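Local coordinates for putative flagellar hook-associated protein (Vibrio parahaemolyticus, PDB 3PWX) that probably serves as a structural, hook-associated component of the bacterial flagellum, as a member of the flagellin family, at residues Phe89-Gln92 with Phe98-Ser101; Ala31-Thr36 with Met136-Thr141; Ser80-Ile85 with Gly115-Glu120; Leu155-Ala160 with Val176-Asn181. One frame throughout, in Å; residues are numbered along the deposited sequence.

Interaction 1. Residues Phe89-Gln92 with Phe98-Ser101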
# COMPACT_ATOMS: atom_id res chain seq x y z
N PHE A 89 -15.68 -11.70 -14.94
CA PHE A 89 -14.34 -11.93 -14.35
C PHE A 89 -13.20 -11.84 -15.37
O PHE A 89 -12.04 -11.82 -14.97
CB PHE A 89 -14.24 -13.28 -13.65
CG PHE A 89 -14.75 -13.26 -12.29
CD1 PHE A 89 -14.07 -12.57 -11.30
CD2 PHE A 89 -15.94 -13.92 -11.98
CE1 PHE A 89 -14.56 -12.53 -10.00
CE2 PHE A 89 -16.44 -13.89 -10.68
CZ PHE A 89 -15.74 -13.21 -9.69
N ASN A 90 -13.56 -11.78 -16.65
CA ASN A 90 -12.66 -11.70 -17.80
C ASN A 90 -12.70 -10.32 -18.44
O ASN A 90 -12.21 -10.12 -19.54
CB ASN A 90 -13.03 -12.76 -18.83
CG ASN A 90 -12.41 -14.12 -18.52
OD1 ASN A 90 -11.50 -14.24 -17.67
ND2 ASN A 90 -12.89 -15.14 -19.19
N ALA A 91 -13.29 -9.37 -17.71
CA ALA A 91 -13.30 -7.97 -18.10
C ALA A 91 -11.90 -7.48 -18.41
O ALA A 91 -10.93 -7.91 -17.76
CB ALA A 91 -13.90 -7.13 -16.98
N GLN A 92 -11.81 -6.58 -19.38
CA GLN A 92 -10.56 -5.98 -19.78
C GLN A 92 -10.75 -4.48 -19.68
O GLN A 92 -11.90 -4.00 -19.75
CB GLN A 92 -10.22 -6.35 -21.24
CG GLN A 92 -9.94 -7.80 -21.45
CD GLN A 92 -9.91 -8.17 -22.92
OE1 GLN A 92 -10.94 -8.48 -23.49
NE2 GLN A 92 -8.74 -8.13 -23.54
N PHE A 98 -6.41 -7.65 -18.69
CA PHE A 98 -7.40 -8.36 -17.87
C PHE A 98 -7.45 -7.85 -16.43
O PHE A 98 -6.56 -8.03 -15.67
CB PHE A 98 -7.26 -9.88 -17.94
CG PHE A 98 -7.61 -10.44 -19.27
CD1 PHE A 98 -8.95 -10.68 -19.61
CD2 PHE A 98 -6.62 -10.66 -20.22
CE1 PHE A 98 -9.28 -11.19 -20.90
CE2 PHE A 98 -6.95 -11.16 -21.48
CZ PHE A 98 -8.27 -11.43 -21.82
N LEU A 99 -8.55 -7.21 -16.08
CA LEU A 99 -8.74 -6.59 -14.78
C LEU A 99 -8.51 -7.54 -13.60
O LEU A 99 -8.12 -7.14 -12.53
CB LEU A 99 -10.19 -6.08 -14.78
CG LEU A 99 -10.43 -4.56 -14.92
CD1 LEU A 99 -9.40 -3.80 -15.84
CD2 LEU A 99 -11.92 -4.25 -15.31
N PHE A 100 -8.80 -8.81 -13.78
CA PHE A 100 -9.01 -9.68 -12.60
C PHE A 100 -8.08 -10.84 -12.57
O PHE A 100 -8.35 -11.78 -11.78
CB PHE A 100 -10.45 -10.23 -12.47
CG PHE A 100 -11.44 -9.22 -12.08
CD1 PHE A 100 -12.47 -8.89 -12.93
CD2 PHE A 100 -11.34 -8.54 -10.84
CE1 PHE A 100 -13.40 -7.95 -12.56
CE2 PHE A 100 -12.24 -7.58 -10.50
CZ PHE A 100 -13.29 -7.29 -11.37
N SER A 101 -7.05 -10.77 -13.41
CA SER A 101 -6.06 -11.82 -13.53
C SER A 101 -4.81 -11.74 -12.62
O SER A 101 -3.83 -12.51 -12.82
CB SER A 101 -5.64 -11.90 -15.01
OG SER A 101 -6.70 -12.55 -15.76
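One hydrogen bond joins the backbones of 89-92 and 98-101: L99 N donates to A91 O over 3.0 Å with an N-H...O angle of 153°, while the F98 CA-H points at the same carbonyl oxygen. Q92 and F98 form a single beta bridge, their CA atoms 4.4 Å apart. One aromatic contact lies at the bridge, the other at F89 and F100. Over one face of the F98 ring sits Q92, its CG 3.8 Å from the ring centroid in a CH-pi contact. The chain runs on extended beside the ring, and chi3 of -88° turns the amide nearly parallel to it, the planes 7° apart; NE2 is held by G96 O. N90 O meets the F98 ring at its edge, 3.3 Å from CD1. F89 turns its ring edge to the face of F100 in a T-shaped pair, centroids 5.8 Å apart. A91 CB and L99 CD2 pack at 3.9 Å between these groups. L99 closely follows H97, a residue seen to bind magnesium, though no ion is bound to it in this chain. Both segments belong to the loop after helix 71-89, the second being a type I turn; H43 of helix 7-61 touches A91, L99 and F100, and F89 reaches I145 of helix 142-145.

Interaction 2. Residues Ala31-Thr36 with Met136-Thr141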
# COMPACT_ATOMS: atom_id res chain seq x y z
N ALA A 31 -6.90 9.94 -7.91
CA ALA A 31 -8.03 10.00 -8.83
C ALA A 31 -7.94 8.81 -9.82
O ALA A 31 -8.94 8.18 -10.13
CB ALA A 31 -8.07 11.33 -9.57
N ASN A 32 -6.75 8.49 -10.33
CA ASN A 32 -6.78 7.38 -11.30
C ASN A 32 -7.07 6.07 -10.65
O ASN A 32 -7.70 5.19 -11.25
CB ASN A 32 -5.57 7.36 -12.21
CG ASN A 32 -5.59 8.53 -13.16
OD1 ASN A 32 -6.66 8.96 -13.59
ND2 ASN A 32 -4.42 9.07 -13.51
N LEU A 33 -6.67 5.93 -9.40
CA LEU A 33 -6.88 4.65 -8.73
C LEU A 33 -8.40 4.49 -8.42
O LEU A 33 -8.98 3.42 -8.62
CB LEU A 33 -5.95 4.48 -7.52
CG LEU A 33 -6.13 3.24 -6.65
CD1 LEU A 33 -6.17 1.94 -7.48
CD2 LEU A 33 -5.04 3.18 -5.60
N LYS A 34 -9.03 5.59 -8.03
CA LYS A 34 -10.45 5.60 -7.74
C LYS A 34 -11.27 5.19 -8.95
O LYS A 34 -12.34 4.55 -8.84
CB LYS A 34 -10.90 6.97 -7.29
CG LYS A 34 -10.31 7.41 -5.95
CD LYS A 34 -11.11 8.54 -5.35
CE LYS A 34 -12.53 8.00 -5.07
NZ LYS A 34 -13.02 8.43 -3.70
N THR A 35 -10.76 5.58 -10.11
CA THR A 35 -11.44 5.29 -11.35
C THR A 35 -11.39 3.83 -11.68
O THR A 35 -12.33 3.28 -12.18
CB THR A 35 -10.80 6.03 -12.51
OG1 THR A 35 -11.13 7.41 -12.38
CG2 THR A 35 -11.36 5.47 -13.86
N THR A 36 -10.26 3.22 -11.39
CA THR A 36 -9.99 1.84 -11.69
C THR A 36 -10.73 1.03 -10.67
O THR A 36 -11.24 -0.05 -10.99
CB THR A 36 -8.51 1.66 -11.46
OG1 THR A 36 -7.84 2.43 -12.46
CG2 THR A 36 -8.08 0.23 -11.56
N MSE A 136 -1.04 1.83 -2.20
CA MSE A 136 -2.39 1.28 -1.95
C MSE A 136 -2.59 0.15 -2.96
O MSE A 136 -2.19 0.29 -4.13
CB MSE A 136 -3.42 2.35 -2.14
CG MSE A 136 -4.79 1.82 -2.49
SE MSE A 136 -5.73 1.32 -0.80
CE MSE A 136 -5.22 3.06 0.06
N ASP A 137 -3.13 -0.99 -2.52
CA ASP A 137 -3.38 -2.12 -3.44
C ASP A 137 -4.52 -1.76 -4.34
O ASP A 137 -5.50 -1.19 -3.90
CB ASP A 137 -3.66 -3.42 -2.67
CG ASP A 137 -2.46 -3.86 -1.77
OD1 ASP A 137 -1.26 -3.43 -1.99
OD2 ASP A 137 -2.71 -4.66 -0.84
N SER A 138 -4.42 -2.08 -5.62
CA SER A 138 -5.32 -1.54 -6.64
C SER A 138 -6.05 -2.60 -7.40
O SER A 138 -6.96 -2.27 -8.22
CB SER A 138 -4.51 -0.65 -7.59
OG SER A 138 -3.55 -1.43 -8.30
N ASN A 139 -5.76 -3.87 -7.16
CA ASN A 139 -6.57 -4.90 -7.83
C ASN A 139 -7.38 -5.87 -6.96
O ASN A 139 -7.11 -5.99 -5.77
CB ASN A 139 -5.71 -5.67 -8.82
CG ASN A 139 -4.64 -6.52 -8.15
OD1 ASN A 139 -3.95 -6.12 -7.19
ND2 ASN A 139 -4.47 -7.72 -8.70
N MSE A 140 -8.40 -6.51 -7.55
CA MSE A 140 -9.02 -7.70 -6.94
C MSE A 140 -8.69 -8.87 -7.86
O MSE A 140 -8.33 -8.66 -9.00
CB MSE A 140 -10.53 -7.57 -6.75
CG MSE A 140 -11.00 -6.55 -5.72
SE MSE A 140 -10.21 -6.77 -3.92
CE MSE A 140 -10.93 -8.53 -3.46
N THR A 141 -8.73 -10.09 -7.34
CA THR A 141 -8.51 -11.23 -8.21
C THR A 141 -9.64 -12.25 -8.27
O THR A 141 -10.21 -12.62 -7.25
CB THR A 141 -7.16 -11.95 -7.99
OG1 THR A 141 -7.20 -12.76 -6.81
CG2 THR A 141 -6.06 -10.95 -8.00
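Residues 31-36 of helix 7-61, part of a predicted coiled coil, approach the end of strand 134-137 and the loop after it most closely at L33 and S138, whose CA atoms lie 6.7 Å apart. L33 carries most of the contact. With CG anti to the backbone N (chi1 175°), the leucine reaches out from the helix and packs CD2 against M136 CG at 3.4 Å; the approach of its other methyl, CD1, to S138 is too short in the model to be trusted. The selenomethionine M136 meets the leucine at about a right angle. Its CG does the touching, and the chain beyond it bends at chi2 and chi3. T36 lies at the margin, its CG2 4.3 Å from S138 O. Its OG1 turns back to its own helix and donates to N32 O over 3.0 Å, meeting that carbonyl from the face opposite to T36 N. V128 of strand 127-131 also packs on L33, and M136 lies in a sheet that continues into the second subunit, where it packs on V134 of that chain. The contact between the two segments is thus a small apolar one, consistent with non-directional packing of helix against hairpin.

Interaction 3. Residues Ser80-Ile85 with Gly115-Glu120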
# COMPACT_ATOMS: atom_id res chain seq x y z
N SER A 80 -27.10 -18.68 -18.96
CA SER A 80 -26.93 -17.25 -19.22
C SER A 80 -26.17 -16.50 -18.17
O SER A 80 -25.25 -15.75 -18.51
CB SER A 80 -28.25 -16.52 -19.34
OG SER A 80 -28.37 -16.14 -20.67
N TYR A 81 -26.60 -16.69 -16.92
CA TYR A 81 -25.96 -16.06 -15.76
C TYR A 81 -24.56 -16.64 -15.52
O TYR A 81 -23.63 -15.91 -15.20
CB TYR A 81 -26.88 -16.14 -14.52
CG TYR A 81 -28.20 -15.39 -14.74
CD1 TYR A 81 -28.19 -14.02 -14.95
CD2 TYR A 81 -29.43 -16.05 -14.77
CE1 TYR A 81 -29.36 -13.29 -15.15
CE2 TYR A 81 -30.63 -15.32 -14.99
CZ TYR A 81 -30.56 -13.93 -15.16
OH TYR A 81 -31.62 -13.12 -15.38
N ARG A 82 -24.42 -17.94 -15.77
CA ARG A 82 -23.15 -18.58 -15.80
C ARG A 82 -22.20 -17.89 -16.78
O ARG A 82 -21.07 -17.54 -16.38
CB ARG A 82 -23.28 -20.06 -16.12
CG ARG A 82 -21.95 -20.81 -16.09
CD ARG A 82 -22.06 -22.10 -16.88
NE ARG A 82 -22.13 -21.82 -18.32
CZ ARG A 82 -22.38 -22.74 -19.26
NH1 ARG A 82 -22.46 -22.39 -20.53
NH2 ARG A 82 -22.60 -24.00 -18.90
N ASP A 83 -22.64 -17.60 -17.99
CA ASP A 83 -21.72 -17.05 -18.98
C ASP A 83 -21.39 -15.63 -18.66
O ASP A 83 -20.23 -15.24 -18.67
CB ASP A 83 -22.30 -17.12 -20.39
CG ASP A 83 -22.45 -18.55 -20.89
OD1 ASP A 83 -21.93 -19.51 -20.26
OD2 ASP A 83 -23.10 -18.70 -21.96
N SER A 84 -22.42 -14.87 -18.34
CA SER A 84 -22.32 -13.50 -17.87
C SER A 84 -21.33 -13.30 -16.66
O SER A 84 -20.65 -12.27 -16.54
CB SER A 84 -23.74 -13.02 -17.58
OG SER A 84 -23.77 -11.92 -16.68
N ILE A 85 -21.24 -14.29 -15.77
CA ILE A 85 -20.31 -14.24 -14.65
C ILE A 85 -18.90 -14.53 -15.15
O ILE A 85 -17.94 -13.95 -14.67
CB ILE A 85 -20.71 -15.24 -13.56
CG1 ILE A 85 -21.83 -14.68 -12.71
CG2 ILE A 85 -19.55 -15.61 -12.69
CD1 ILE A 85 -22.77 -15.80 -12.15
N GLY A 115 -13.02 -28.41 -20.71
CA GLY A 115 -14.29 -29.02 -20.29
C GLY A 115 -14.81 -28.55 -18.93
O GLY A 115 -15.97 -28.75 -18.59
N ALA A 116 -13.94 -27.95 -18.12
CA ALA A 116 -14.36 -27.36 -16.83
C ALA A 116 -13.80 -25.92 -16.73
O ALA A 116 -12.86 -25.58 -17.45
CB ALA A 116 -13.87 -28.23 -15.64
N TYR A 117 -14.40 -25.08 -15.89
CA TYR A 117 -13.79 -23.74 -15.68
C TYR A 117 -12.54 -23.86 -14.86
O TYR A 117 -12.53 -24.47 -13.79
CB TYR A 117 -14.77 -22.73 -15.08
CG TYR A 117 -15.97 -22.48 -15.97
CD1 TYR A 117 -15.90 -21.55 -17.01
CD2 TYR A 117 -17.18 -23.18 -15.76
CE1 TYR A 117 -17.01 -21.31 -17.81
CE2 TYR A 117 -18.30 -22.95 -16.57
CZ TYR A 117 -18.21 -22.01 -17.59
OH TYR A 117 -19.29 -21.75 -18.41
N VAL A 118 -11.46 -23.32 -15.40
CA VAL A 118 -10.18 -23.30 -14.70
C VAL A 118 -9.75 -21.83 -14.43
O VAL A 118 -9.79 -20.97 -15.33
CB VAL A 118 -9.06 -24.08 -15.48
CG1 VAL A 118 -7.64 -23.58 -15.07
CG2 VAL A 118 -9.19 -25.58 -15.28
N VAL A 119 -9.34 -21.50 -13.20
CA VAL A 119 -8.88 -20.14 -13.00
C VAL A 119 -7.48 -19.98 -13.48
O VAL A 119 -6.56 -20.54 -12.89
CB VAL A 119 -9.07 -19.62 -11.57
CG1 VAL A 119 -8.50 -18.22 -11.49
CG2 VAL A 119 -10.60 -19.55 -11.20
N GLU A 120 -7.26 -19.21 -14.54
CA GLU A 120 -5.86 -19.01 -14.95
C GLU A 120 -5.22 -17.73 -14.47
O GLU A 120 -4.02 -17.61 -14.58
CB GLU A 120 -5.67 -19.14 -16.45
CG GLU A 120 -5.24 -20.52 -16.87
CD GLU A 120 -5.78 -20.83 -18.25
OE1 GLU A 120 -6.21 -19.84 -18.92
OE2 GLU A 120 -5.83 -22.02 -18.66
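R82 lays its guanidinium group by the phenol end of Y117, with the hydroxyl over one face of the group. Y117 OH comes within 2.8 Å of R82 NE, but the angle is too poor for a hydrogen bond; R82 CD lies beside the same oxygen at 3.2 Å. The two side chains cross at about a right angle, and the guanidinium and ring planes are 61° apart. D159 of helix 154-166 and D83, the next residue on the arginine's own helix, together hold the guanidinium. D159 takes NH2 in a salt bridge, while NE and NH1 grip D83 OD1 side-on, at 3.0 Å and 2.9 Å, in a second one that keeps the oxygen in the guanidinium plane. The arginine leaves the helix with CG anti to N (chi1 -177°) and bends at chi3, which brings its head back to D83. The two carboxylates probably offset the charges of R82 and of K112, whose NZ lies close to R82 NH2 and has a weak hydrogen bond with the tyrosine hydroxyl. Y117 immediately precedes strand 118-119, which pairs with 110-111: the arrangement is a two-stranded antiparallel hairpin whose Y117 packs against both helix 71-89 and, through L155, helix 154-166.

Interaction 4. Residues Leu155-Ala160 with Val176-Asn181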
# COMPACT_ATOMS: atom_id res chain seq x y z
N LEU A 155 -18.90 -22.06 -10.85
CA LEU A 155 -19.29 -22.30 -12.23
C LEU A 155 -19.26 -23.78 -12.57
O LEU A 155 -20.05 -24.27 -13.35
CB LEU A 155 -18.45 -21.48 -13.20
CG LEU A 155 -18.65 -19.96 -13.07
CD1 LEU A 155 -17.86 -19.19 -14.14
CD2 LEU A 155 -20.11 -19.51 -13.11
N ASN A 156 -18.36 -24.51 -11.93
CA ASN A 156 -18.39 -25.95 -12.06
C ASN A 156 -19.59 -26.55 -11.33
O ASN A 156 -20.18 -27.49 -11.82
CB ASN A 156 -17.06 -26.54 -11.62
CG ASN A 156 -15.96 -26.21 -12.64
OD1 ASN A 156 -16.28 -26.09 -13.83
ND2 ASN A 156 -14.70 -26.02 -12.20
N GLN A 157 -19.96 -25.97 -10.18
CA GLN A 157 -20.99 -26.56 -9.40
C GLN A 157 -22.31 -26.32 -10.11
O GLN A 157 -23.21 -27.16 -10.05
CB GLN A 157 -21.00 -25.94 -8.02
CG GLN A 157 -22.19 -26.40 -7.12
CD GLN A 157 -22.13 -27.89 -6.90
OE1 GLN A 157 -21.07 -28.42 -6.57
NE2 GLN A 157 -23.26 -28.57 -7.06
N ILE A 158 -22.42 -25.19 -10.81
CA ILE A 158 -23.67 -24.85 -11.48
C ILE A 158 -23.87 -25.85 -12.64
O ILE A 158 -25.02 -26.23 -12.95
CB ILE A 158 -23.79 -23.34 -11.91
CG1 ILE A 158 -25.24 -22.96 -12.25
CG2 ILE A 158 -22.98 -23.06 -13.15
CD1 ILE A 158 -26.40 -23.39 -11.17
N ASP A 159 -22.74 -26.28 -13.24
CA ASP A 159 -22.78 -27.28 -14.34
C ASP A 159 -23.16 -28.67 -13.85
O ASP A 159 -23.92 -29.37 -14.52
CB ASP A 159 -21.45 -27.30 -15.17
CG ASP A 159 -21.45 -26.24 -16.30
OD1 ASP A 159 -22.50 -25.58 -16.53
OD2 ASP A 159 -20.42 -26.06 -16.97
N ALA A 160 -22.65 -29.06 -12.68
CA ALA A 160 -23.14 -30.28 -12.00
C ALA A 160 -24.68 -30.24 -11.70
O ALA A 160 -25.37 -31.28 -11.68
CB ALA A 160 -22.34 -30.56 -10.73
N VAL A 176 -28.50 -29.74 -5.65
CA VAL A 176 -29.23 -28.51 -5.32
C VAL A 176 -28.60 -27.81 -4.09
O VAL A 176 -28.24 -26.64 -4.18
CB VAL A 176 -30.76 -28.78 -5.15
CG1 VAL A 176 -31.52 -27.65 -4.39
CG2 VAL A 176 -31.39 -29.07 -6.53
N ASP A 177 -28.46 -28.54 -2.98
CA ASP A 177 -27.87 -28.00 -1.75
C ASP A 177 -26.38 -27.64 -1.93
O ASP A 177 -25.91 -26.67 -1.39
CB ASP A 177 -28.11 -28.93 -0.55
CG ASP A 177 -29.56 -28.95 -0.09
OD1 ASP A 177 -30.09 -27.86 0.32
OD2 ASP A 177 -30.17 -30.05 -0.10
N ALA A 178 -25.63 -28.39 -2.73
CA ALA A 178 -24.24 -27.96 -2.98
C ALA A 178 -24.22 -26.68 -3.79
O ALA A 178 -23.42 -25.77 -3.53
CB ALA A 178 -23.41 -29.06 -3.63
N SER A 179 -25.18 -26.58 -4.72
CA SER A 179 -25.31 -25.41 -5.58
C SER A 179 -25.71 -24.12 -4.84
O SER A 179 -25.18 -23.04 -5.14
CB SER A 179 -26.28 -25.69 -6.71
OG SER A 179 -25.93 -26.89 -7.36
N LEU A 180 -26.63 -24.21 -3.87
CA LEU A 180 -26.97 -23.02 -3.07
C LEU A 180 -25.82 -22.63 -2.15
O LEU A 180 -25.49 -21.45 -2.03
CB LEU A 180 -28.26 -23.19 -2.32
CG LEU A 180 -29.51 -23.34 -3.20
CD1 LEU A 180 -30.69 -23.88 -2.35
CD2 LEU A 180 -29.90 -22.04 -3.93
N ASN A 181 -25.19 -23.62 -1.53
CA ASN A 181 -24.00 -23.40 -0.71
C ASN A 181 -22.80 -22.77 -1.48
O ASN A 181 -22.08 -21.93 -0.92
CB ASN A 181 -23.57 -24.68 0.03
CG ASN A 181 -24.65 -25.19 0.98
OD1 ASN A 181 -25.49 -24.44 1.45
ND2 ASN A 181 -24.62 -26.48 1.26
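Within 155-160, Q157 makes the close fit to 176-181 of helix 172-223, where A178 and S179 receive it; the nearest CA atoms, those of Q157 and S179, are 5.9 Å apart. The aliphatic part of the glutamine is pressed on the other backbone, CG lying 3.6 Å from S179 CA. Its amide reaches over A178, with NE2 3.5 Å from the methyl CB, and ends in a nearly straight hydrogen bond from NE2 to S179 OG, 3.2 Å long at an N-H...O angle of 165°. The acceptor is close to the amide plane. Chi1 of 174° carries the chain toward the partner helix, and the bend at chi2 turns the amide along it. S179 is buried, and its hydroxyl is also bonded to E175 O, one turn back on its own helix. A178 lies toward the rim, and beyond it the fit loosens: D177 and N181 are at the surface, while I158 comes no nearer than 5.0 Å, packing instead on M54 of helix 7-61 and L78 of helix 71-89. E175 OE1 is a further partner of Q157 NE2, so one amide nitrogen ties together two side chains of helix 172-223 and gives this small helix-helix contact a polar, directional character.

How the interactions relate
All four contacts are partly buried, but interactions 1 and 2 are centred about 8 and 9 Å from the chain centre, interactions 3 and 4 about 16 and 23 Å out. Interaction 1 buries the most surface and combines rings with a backbone bond inside one loop; F100 there packs on M140 O of interaction 2. Interaction 2, which sets the long N-terminal helix against the hairpin that reaches the second subunit, is apolar. Interaction 4 is polar across its segments, whereas the charges of interaction 3 are paired within 80-85 and with D159. Interactions 3 and 4 share helix 154-166 as neighbour or partner and also meet where Y117 N probably bonds to N156 OD1.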